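Local coordinates for protein AvrRxo1-ORF1 (Xanthomonas oryzae pv. oryzicola, PDB 4Z8T) that is a type III effector with a polynucleotide kinase domain, probably a P-loop phosphotransferase related to zeta toxins, that pairs with its interactor AvrRxo1-ORF2, at residues A[160-163]-A[164-167]; A[170-173]-A[174-178]; A[319-322]-A[323-326]; A[303-306]-A[307-311]. One frame throughout, in Å; residues are numbered along the deposited sequence.

Contact 1 (A[160-163]-A[164-167]); sequences LSRE and YEID. With SO4 (sulfate ion), chain C.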
loop_
_atom_site.group_PDB
_atom_site.type_symbol
_atom_site.label_atom_id
_atom_site.label_comp_id
_atom_site.label_asym_id
_atom_site.label_seq_id
_atom_site.Cartn_x
_atom_site.Cartn_y
_atom_site.Cartn_z
ATOM N N LEU A 160 7.633 22.649 -6.260
ATOM C CA LEU A 160 6.464 23.331 -5.689
ATOM C C LEU A 160 5.694 22.423 -4.740
ATOM O O LEU A 160 4.460 22.401 -4.758
ATOM C CB LEU A 160 5.536 23.868 -6.788
ATOM C CG LEU A 160 6.169 24.848 -7.781
ATOM C CD1 LEU A 160 5.232 25.135 -8.939
ATOM C CD2 LEU A 160 6.581 26.144 -7.078
ATOM N N SER A 161 6.412 21.683 -3.904
ATOM C CA SER A 161 5.751 20.667 -3.097
ATOM C C SER A 161 4.932 21.290 -1.965
ATOM O O SER A 161 3.748 20.971 -1.810
ATOM C CB SER A 161 6.735 19.596 -2.598
ATOM O OG SER A 161 7.780 20.116 -1.795
ATOM N N ARG A 162 5.533 22.225 -1.229
ATOM C CA ARG A 162 4.976 22.611 0.068
ATOM C C ARG A 162 4.031 23.803 0.080
ATOM O O ARG A 162 4.041 24.635 -0.831
ATOM C CB ARG A 162 6.102 22.808 1.076
ATOM C CG ARG A 162 6.998 21.593 1.148
ATOM C CD ARG A 162 7.841 21.574 2.394
ATOM N NE ARG A 162 8.863 20.544 2.277
ATOM C CZ ARG A 162 8.708 19.290 2.682
ATOM N NH1 ARG A 162 9.700 18.424 2.520
ATOM N NH2 ARG A 162 7.573 18.907 3.248
ATOM N N GLU A 163 3.206 23.867 1.124
ATOM C CA GLU A 163 2.209 24.920 1.247
ATOM C C GLU A 163 2.802 26.315 1.116
ATOM O O GLU A 163 2.273 27.144 0.374
ATOM C CB GLU A 163 1.439 24.799 2.569
ATOM C CG GLU A 163 0.500 23.617 2.649
ATOM C CD GLU A 163 -0.387 23.676 3.874
ATOM O OE1 GLU A 163 -1.090 22.680 4.145
ATOM O OE2 GLU A 163 -0.380 24.720 4.560
ATOM N N TYR A 164 3.910 26.579 1.802
ATOM C CA TYR A 164 4.473 27.929 1.770
ATOM C C TYR A 164 4.888 28.345 0.365
ATOM O O TYR A 164 4.755 29.512 -0.002
ATOM C CB TYR A 164 5.623 28.118 2.771
ATOM C CG TYR A 164 6.951 27.500 2.392
ATOM C CD1 TYR A 164 7.264 26.204 2.768
ATOM C CD2 TYR A 164 7.914 28.230 1.705
ATOM C CE1 TYR A 164 8.479 25.645 2.446
ATOM C CE2 TYR A 164 9.133 27.668 1.376
ATOM C CZ TYR A 164 9.406 26.377 1.755
ATOM O OH TYR A 164 10.616 25.798 1.440
ATOM N N GLU A 165 5.354 27.388 -0.427
ATOM C CA GLU A 165 5.792 27.694 -1.781
ATOM C C GLU A 165 4.585 28.005 -2.663
ATOM O O GLU A 165 4.576 28.987 -3.410
ATOM C CB GLU A 165 6.590 26.517 -2.356
ATOM C CG GLU A 165 7.773 26.090 -1.502
ATOM C CD GLU A 165 8.534 24.904 -2.081
ATOM O OE1 GLU A 165 7.925 23.832 -2.278
ATOM O OE2 GLU A 165 9.754 25.035 -2.327
ATOM N N ILE A 166 3.580 27.139 -2.580
ATOM C CA ILE A 166 2.334 27.323 -3.304
ATOM C C ILE A 166 1.677 28.666 -2.944
ATOM O O ILE A 166 1.274 29.422 -3.836
ATOM C CB ILE A 166 1.381 26.136 -3.046
ATOM C CG1 ILE A 166 1.946 24.871 -3.698
ATOM C CG2 ILE A 166 -0.013 26.427 -3.566
ATOM C CD1 ILE A 166 1.983 24.941 -5.209
ATOM N N ASP A 167 1.609 28.974 -1.648
ATOM C CA ASP A 167 1.039 30.245 -1.195
ATOM C C ASP A 167 1.792 31.437 -1.775
ATOM O O ASP A 167 1.187 32.435 -2.168
ATOM C CB ASP A 167 1.079 30.340 0.339
ATOM C CG ASP A 167 0.061 29.446 1.020
ATOM O OD1 ASP A 167 -0.861 28.949 0.344
ATOM O OD2 ASP A 167 0.174 29.261 2.256
HETATM S S SO4 C . 10.591 21.821 -2.691
HETATM O O1 SO4 C . 9.290 21.788 -3.348
HETATM O O2 SO4 C . 11.066 20.470 -2.411
HETATM O O3 SO4 C . 10.490 22.557 -1.427
HETATM O O4 SO4 C . 11.556 22.503 -3.550
HETATM O O HOH W 1 9.960 24.199 -5.256
HETATM O O HOH W 2 -0.811 27.762 4.579
#
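Glu165 reaches back along the first turn of helix 163-176 and takes the backbone N-H of Arg162, the N-cap residue. The Arg162 N to Glu165 OE1 distance is 3.1 Å with a nearly straight N-H angle of 171°, and the amide meets the carboxylate on its anti side. This is the N3-to-N-cap half of a capping box; the arginine side chain cannot return the bond. CG of Glu165 stands anti to its own carbonyl carbon (chi1 -55°), and the extended chain beyond it carries the carboxylate past the helix start. Ile166 N in turn donates to Arg162 O at 3.1 Å.

Ser161 supplies two donors to one sulfate oxygen: its N lies 2.9 Å and its OG 2.7 Å from SO4 O1, and Arg159 binds the ion as well. Glu165 OE2 also comes within 2.7 Å of SO4 O3, and oxygens this close suggest a proton held between them. Leu160 N is satisfied by a water, and the Leu160 side chain lies near, without touching, what is probably a P-loop. Asp167 N donates to Glu163 O at 2.8 Å, and a second water gives a proton to each of Glu163 OE2 and Asp167 OD2; Asp167 OD1 is held by Tyr226. CG of Glu165 lies 3.5 Å above one face of the Tyr164 ring, offset toward the rim; the ring's hydroxyl bonds Asp56 of the AvrRxo1-ORF2 chain.

Backbone amide, hydroxyl and arginine meeting a tetrahedral anion are consistent with a phosphate-binding spot, but the nearby carboxylate and the sulfate's probable origin in the crystallisation liquor temper that reading.

Contact 2 (A[170-173]-A[174-178]); sequences IQLA and KETGR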
loop_
_atom_site.group_PDB
_atom_site.type_symbol
_atom_site.label_atom_id
_atom_site.label_comp_id
_atom_site.label_asym_id
_atom_site.label_seq_id
_atom_site.Cartn_x
_atom_site.Cartn_y
_atom_site.Cartn_z
ATOM N N ILE A 170 0.918 31.878 -5.490
ATOM C CA ILE A 170 -0.449 32.383 -5.595
ATOM C C ILE A 170 -0.446 33.875 -5.259
ATOM O O ILE A 170 -1.053 34.682 -5.959
ATOM C CB ILE A 170 -1.426 31.611 -4.675
ATOM C CG1 ILE A 170 -1.716 30.223 -5.259
ATOM C CG2 ILE A 170 -2.727 32.379 -4.502
ATOM C CD1 ILE A 170 -2.534 29.305 -4.343
ATOM N N GLN A 171 0.257 34.233 -4.192
ATOM C CA GLN A 171 0.368 35.641 -3.809
ATOM C C GLN A 171 1.041 36.458 -4.909
ATOM O O GLN A 171 0.580 37.543 -5.244
ATOM C CB GLN A 171 1.128 35.778 -2.497
ATOM C CG GLN A 171 1.135 37.191 -1.947
ATOM C CD GLN A 171 1.755 37.256 -0.568
ATOM O OE1 GLN A 171 2.705 36.526 -0.268
ATOM N NE2 GLN A 171 1.216 38.123 0.285
ATOM N N LEU A 172 2.116 35.931 -5.491
ATOM C CA LEU A 172 2.778 36.627 -6.587
ATOM C C LEU A 172 1.817 36.845 -7.748
ATOM O O LEU A 172 1.765 37.931 -8.316
ATOM C CB LEU A 172 4.005 35.838 -7.062
ATOM C CG LEU A 172 4.938 36.549 -8.047
ATOM C CD1 LEU A 172 6.384 36.141 -7.777
ATOM C CD2 LEU A 172 4.575 36.242 -9.480
ATOM N N ALA A 173 1.054 35.812 -8.102
ATOM C CA ALA A 173 0.101 35.938 -9.189
ATOM C C ALA A 173 -0.966 36.994 -8.878
ATOM O O ALA A 173 -1.253 37.869 -9.702
ATOM C CB ALA A 173 -0.537 34.602 -9.486
ATOM N N LYS A 174 -1.534 36.917 -7.682
ATOM C CA LYS A 174 -2.555 37.874 -7.263
ATOM C C LYS A 174 -2.042 39.310 -7.306
ATOM O O LYS A 174 -2.733 40.212 -7.792
ATOM C CB LYS A 174 -3.048 37.540 -5.853
ATOM C CG LYS A 174 -3.887 36.258 -5.764
ATOM C CD LYS A 174 -5.222 36.411 -6.480
ATOM C CE LYS A 174 -6.130 35.218 -6.236
ATOM N NZ LYS A 174 -7.423 35.376 -6.985
ATOM N N GLU A 175 -0.827 39.521 -6.812
ATOM C CA GLU A 175 -0.262 40.867 -6.749
ATOM C C GLU A 175 0.095 41.448 -8.109
ATOM O O GLU A 175 0.168 42.666 -8.269
ATOM C CB GLU A 175 0.967 40.891 -5.835
ATOM C CG GLU A 175 0.639 40.678 -4.364
ATOM C CD GLU A 175 1.881 40.616 -3.493
ATOM O OE1 GLU A 175 3.001 40.625 -4.044
ATOM O OE2 GLU A 175 1.743 40.552 -2.254
ATOM N N THR A 176 0.330 40.578 -9.088
ATOM C CA THR A 176 0.778 41.027 -10.400
ATOM C C THR A 176 -0.283 40.865 -11.470
ATOM O O THR A 176 -0.018 41.120 -12.641
ATOM C CB THR A 176 2.061 40.302 -10.849
ATOM O OG1 THR A 176 1.810 38.888 -10.905
ATOM C CG2 THR A 176 3.194 40.575 -9.881
ATOM N N GLY A 177 -1.482 40.445 -11.077
ATOM C CA GLY A 177 -2.584 40.330 -12.012
ATOM C C GLY A 177 -2.401 39.192 -13.003
ATOM O O GLY A 177 -2.820 39.295 -14.156
ATOM N N ARG A 178 -1.772 38.111 -12.558
ATOM C CA ARG A 178 -1.620 36.929 -13.408
ATOM C C ARG A 178 -2.569 35.825 -12.973
ATOM O O ARG A 178 -2.814 35.649 -11.771
ATOM C CB ARG A 178 -0.196 36.389 -13.307
ATOM C CG ARG A 178 0.883 37.272 -13.915
ATOM C CD ARG A 178 2.220 36.561 -13.804
ATOM N NE ARG A 178 3.305 37.247 -14.506
ATOM C CZ ARG A 178 4.166 38.088 -13.940
ATOM N NH1 ARG A 178 4.080 38.387 -12.647
ATOM N NH2 ARG A 178 5.117 38.637 -14.680
#
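Ala173 O is gripped by two backbone amides that come from opposite faces of its carbonyl plane: Arg178 N at 2.9 Å, and Thr176 N at 3.2 Å, the latter standing well above the plane rather than on a lone pair. The Arg178 N bond, with Gly177 at positive phi (70°), marks a Schellman motif, ending helix 163-176 just before strand 179-185; the Thr176 N bond belongs to the last helical turn. The preceding turn is regular, since Lys174 N donates to Ile170 O and Glu175 N to Gln171 O, both at 2.9 Å.

Thr176 adds a side-chain bond. Its OG1, set between the backbone N and the carbonyl carbon (chi1 60°), donates to Leu172 O at 2.8 Å; Thr176 N reaches the same oxygen only weakly.

On the outer side, Gln171 and Glu175 sit one turn apart with amide and carboxylate planes turned by 46°. Gln171 CG lies 3.4 Å from Glu175 OE2, a packing contact, while the other carboxylate oxygen forms a salt bridge with Arg142. Lys174 NZ is drawn off to Asp234.

Arg178 runs extended from CG to NE, and its guanidinium is bonded to the carbonyls of Leu141, Arg142 and Ala152, fixing this helix end against the end of helix 123-141 and the loop that follows it. Arg178 NH1 also makes a weak bond to Thr176 OG1, and Leu172 CD2 approaches that same nitrogen obliquely at 3.9 Å.

Contact 3 (A[319-322]-A[323-326]); sequences GKSW and SAAL
The indole of Trp322 meets Leu326, one helical turn ahead, through its six-membered ring: Leu326 CD1 approaches CE3 of Trp322 at 4.1 Å, coming in obliquely. The same methyl also sits 3.5 Å from Trp322 O, so it touches both the ring and the carbonyl of one residue. The Trp322 side chain is also packed by Leu193, Leu197, Tyr210, Leu284 and Lys287, and its NE1 makes a weak hydrogen bond to Glu190. CG of Trp322 is anti to the carbonyl carbon (chi1 -80°), which swings the ring off the helix flank into this buried setting.

Directly before the tryptophan, Ser321 is the N-cap of helix 322-331. Its OG accepts from Ala324 N at 3.0 Å with a nearly straight angle of 168°, a capping bond, and the hydroxyl reaches that amide because it stands between the backbone N and the carbonyl carbon (chi1 66°). Ser321 O is occupied too, by Ala325 N at 2.8 Å. The Leu326 N to Trp322 O bond, 2.9 Å, continues the regular pattern. Ala324 CB tucks against the cap, 3.4 Å from Ser321 OG, and it also meets the root of Lys320, whose CB is 4.2 Å away while the end of the chain leads away from the helix start.

Backbone hydrogen bonds of Gly319 and Lys320 with Ile289, of Trp322 with Lys287 and of Ser323 with Ala285 hold this helix start against the segment between helices 267-272 and 291-298. Trp322 and Leu326 together pack on helices 189-198 and 210-222.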
loop_
_atom_site.group_PDB
_atom_site.type_symbol
_atom_site.label_atom_id
_atom_site.label_comp_id
_atom_site.label_asym_id
_atom_site.label_seq_id
_atom_site.Cartn_x
_atom_site.Cartn_y
_atom_site.Cartn_z
ATOM N N GLY A 319 23.318 -4.616 -9.050
ATOM C CA GLY A 319 23.914 -5.036 -7.792
ATOM C C GLY A 319 23.958 -3.988 -6.692
ATOM O O GLY A 319 24.271 -4.299 -5.536
ATOM N N LYS A 320 23.665 -2.740 -7.046
ATOM C CA LYS A 320 23.643 -1.656 -6.074
ATOM C C LYS A 320 22.211 -1.366 -5.614
ATOM O O LYS A 320 21.251 -1.627 -6.350
ATOM C CB LYS A 320 24.277 -0.396 -6.676
ATOM C CG LYS A 320 25.764 -0.548 -7.017
ATOM C CD LYS A 320 26.399 0.797 -7.388
ATOM C CE LYS A 320 27.928 0.701 -7.483
ATOM N NZ LYS A 320 28.372 -0.268 -8.529
ATOM N N SER A 321 22.074 -0.842 -4.400
ATOM C CA SER A 321 20.764 -0.414 -3.901
ATOM C C SER A 321 20.359 0.844 -4.646
ATOM O O SER A 321 21.215 1.518 -5.219
ATOM C CB SER A 321 20.812 -0.110 -2.408
ATOM O OG SER A 321 21.633 1.016 -2.123
ATOM N N TRP A 322 19.072 1.185 -4.629
ATOM C CA TRP A 322 18.653 2.457 -5.222
ATOM C C TRP A 322 19.458 3.619 -4.641
ATOM O O TRP A 322 19.867 4.521 -5.360
ATOM C CB TRP A 322 17.168 2.727 -4.960
ATOM C CG TRP A 322 16.183 2.022 -5.834
ATOM C CD1 TRP A 322 15.188 1.171 -5.425
ATOM C CD2 TRP A 322 16.045 2.138 -7.255
ATOM N NE1 TRP A 322 14.453 0.753 -6.499
ATOM C CE2 TRP A 322 14.956 1.325 -7.638
ATOM C CE3 TRP A 322 16.728 2.853 -8.239
ATOM C CZ2 TRP A 322 14.550 1.198 -8.963
ATOM C CZ3 TRP A 322 16.325 2.728 -9.552
ATOM C CH2 TRP A 322 15.244 1.911 -9.904
ATOM N N SER A 323 19.678 3.609 -3.329
ATOM C CA SER A 323 20.399 4.695 -2.678
ATOM C C SER A 323 21.839 4.780 -3.173
ATOM O O SER A 323 22.313 5.845 -3.545
ATOM C CB SER A 323 20.375 4.515 -1.161
ATOM O OG SER A 323 21.053 5.583 -0.533
ATOM N N ALA A 324 22.524 3.644 -3.198
ATOM C CA ALA A 324 23.900 3.606 -3.692
ATOM C C ALA A 324 24.006 3.997 -5.171
ATOM O O ALA A 324 24.941 4.706 -5.582
ATOM C CB ALA A 324 24.495 2.233 -3.457
ATOM N N ALA A 325 23.045 3.532 -5.965
ATOM C CA ALA A 325 23.006 3.824 -7.395
ATOM C C ALA A 325 22.837 5.321 -7.654
ATOM O O ALA A 325 23.598 5.917 -8.408
ATOM C CB ALA A 325 21.874 3.049 -8.048
ATOM N N LEU A 326 21.831 5.941 -7.039
ATOM C CA LEU A 326 21.645 7.374 -7.261
ATOM C C LEU A 326 22.806 8.200 -6.698
ATOM O O LEU A 326 23.125 9.262 -7.228
ATOM C CB LEU A 326 20.310 7.866 -6.683
ATOM C CG LEU A 326 19.159 7.872 -7.688
ATOM C CD1 LEU A 326 18.629 6.473 -7.959
ATOM C CD2 LEU A 326 18.041 8.783 -7.180
#

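Contact 4 (A[303-306]-A[307-311]); sequences DPER and AAKTR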
loop_
_atom_site.group_PDB
_atom_site.type_symbol
_atom_site.label_atom_id
_atom_site.label_comp_id
_atom_site.label_asym_id
_atom_site.label_seq_id
_atom_site.Cartn_x
_atom_site.Cartn_y
_atom_site.Cartn_z
ATOM N N ASP A 303 7.395 0.935 -25.168
ATOM C CA ASP A 303 8.136 1.704 -26.164
ATOM C C ASP A 303 9.581 1.228 -26.268
ATOM O O ASP A 303 10.297 1.188 -25.271
ATOM C CB ASP A 303 8.117 3.191 -25.812
ATOM C CG ASP A 303 8.879 4.027 -26.811
ATOM O OD1 ASP A 303 8.372 4.215 -27.935
ATOM O OD2 ASP A 303 9.995 4.492 -26.489
ATOM N N PRO A 304 10.021 0.865 -27.482
ATOM C CA PRO A 304 11.365 0.291 -27.622
ATOM C C PRO A 304 12.490 1.198 -27.140
ATOM O O PRO A 304 13.352 0.724 -26.398
ATOM C CB PRO A 304 11.487 0.041 -29.138
ATOM C CG PRO A 304 10.081 -0.094 -29.606
ATOM C CD PRO A 304 9.265 0.845 -28.746
ATOM N N GLU A 305 12.485 2.471 -27.541
ATOM C CA GLU A 305 13.552 3.389 -27.154
ATOM C C GLU A 305 13.588 3.596 -25.642
ATOM O O GLU A 305 14.658 3.557 -25.031
ATOM C CB GLU A 305 13.387 4.746 -27.845
ATOM C CG GLU A 305 14.394 5.790 -27.365
ATOM C CD GLU A 305 14.006 7.216 -27.721
ATOM O OE1 GLU A 305 14.905 8.084 -27.742
ATOM O OE2 GLU A 305 12.807 7.477 -27.970
ATOM N N ARG A 306 12.419 3.832 -25.051
ATOM C CA ARG A 306 12.317 4.019 -23.603
ATOM C C ARG A 306 12.754 2.761 -22.856
ATOM O O ARG A 306 13.470 2.841 -21.859
ATOM C CB ARG A 306 10.886 4.427 -23.207
ATOM C CG ARG A 306 10.684 5.943 -23.060
ATOM C CD ARG A 306 9.276 6.428 -23.465
ATOM N NE ARG A 306 8.185 5.724 -22.786
ATOM C CZ ARG A 306 6.967 6.228 -22.590
ATOM N NH1 ARG A 306 6.668 7.456 -23.004
ATOM N NH2 ARG A 306 6.042 5.509 -21.967
ATOM N N ALA A 307 12.343 1.597 -23.348
ATOM C CA ALA A 307 12.702 0.355 -22.687
ATOM C C ALA A 307 14.215 0.158 -22.719
ATOM O O ALA A 307 14.822 -0.200 -21.715
ATOM C CB ALA A 307 11.980 -0.826 -23.341
ATOM N N ALA A 308 14.824 0.393 -23.882
ATOM C CA ALA A 308 16.272 0.237 -24.024
ATOM C C ALA A 308 17.053 1.183 -23.125
ATOM O O ALA A 308 18.031 0.793 -22.499
ATOM C CB ALA A 308 16.684 0.439 -25.476
ATOM N N LYS A 309 16.609 2.434 -23.053
ATOM C CA LYS A 309 17.299 3.419 -22.230
ATOM C C LYS A 309 17.132 3.138 -20.745
ATOM O O LYS A 309 18.056 3.343 -19.966
ATOM C CB LYS A 309 16.809 4.833 -22.579
ATOM C CG LYS A 309 17.212 5.256 -23.980
ATOM C CD LYS A 309 16.614 6.608 -24.366
ATOM C CE LYS A 309 17.215 7.098 -25.678
ATOM N NZ LYS A 309 16.589 8.363 -26.165
ATOM N N THR A 310 15.958 2.663 -20.358
ATOM C CA THR A 310 15.701 2.317 -18.963
ATOM C C THR A 310 16.626 1.181 -18.576
ATOM O O THR A 310 17.298 1.221 -17.551
ATOM C CB THR A 310 14.239 1.885 -18.770
ATOM O OG1 THR A 310 13.376 2.991 -19.087
ATOM C CG2 THR A 310 13.992 1.423 -17.346
ATOM N N ARG A 311 16.678 0.180 -19.446
ATOM C CA ARG A 311 17.498 -1.003 -19.254
ATOM C C ARG A 311 18.967 -0.648 -19.088
ATOM O O ARG A 311 19.621 -1.072 -18.139
ATOM C CB ARG A 311 17.312 -1.897 -20.484
ATOM C CG ARG A 311 18.063 -3.173 -20.480
ATOM C CD ARG A 311 17.372 -4.154 -21.409
ATOM N NE ARG A 311 17.640 -3.941 -22.835
ATOM C CZ ARG A 311 16.730 -3.588 -23.751
ATOM N NH1 ARG A 311 15.462 -3.368 -23.417
ATOM N NH2 ARG A 311 17.095 -3.452 -25.019
#
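Glu305 and Lys309, one turn apart on the outer side of helix 304-315, cross at a slant and join in a salt bridge. CG of Glu305 is anti to its backbone nitrogen (chi1 174°), while that of Lys309 is anti to the carbonyl carbon (chi1 -67°); both chains are extended beyond CG, and these different settings bring the charged ends together. The shafts also touch, Glu305 CG lying 3.5 Å from Lys309 CE. The distance from Glu305 OE1 to Lys309 NZ, 2.3 Å, is too short to be trusted as a length, so the geometry of this salt bridge is doubtful. Glu305 also touches a crystal neighbour.

At the start of the helix Asp303 acts as N-cap. Its OD2 accepts from Arg306 N at 2.9 Å, using the anti side of the carboxylate with the donor 23° out of its plane. Pro304 follows at N1, where its lack of an N-H costs no helical bond. Asp303 O is itself taken by Ala307 N at 2.8 Å, and Pro304 O by Ala308 N.

Thr310 packs against Gln198 and Val194 of helix 189-198 and Glu298 of helix 291-298. Its OG1 donates to Arg306 O at 2.8 Å from above the carbonyl plane, and Thr310 N reaches the same oxygen at 2.9 Å from the opposite face. Ala307 packs beside it on Ile301 and Glu298. Arg311 folds back so that Ala308 CA lies 3.5 Å above one face of its guanidinium, offset toward the rim, its NH1 in a salt bridge with Glu298.

From the N terminus the chain first meets contact 1, which turns the loop after strand 154-157 into helix 163-176, and then contact 2, which closes that same helix ahead of strand 179-185. Both use helix 163-176, contact 1 at its start and contact 2 at its end; their centres are 14 Å apart. Contact 4 follows, starting helix 304-315, and contact 3 starts the next helix, 322-331; the centres of these two lie 20 Å apart, and both rest partly on helix 189-198. All four run in series, none enclosing or crossing another. Contacts 2 and 3 are farthest apart, with centres 42 Å from each other on opposite sides of the chain's centre.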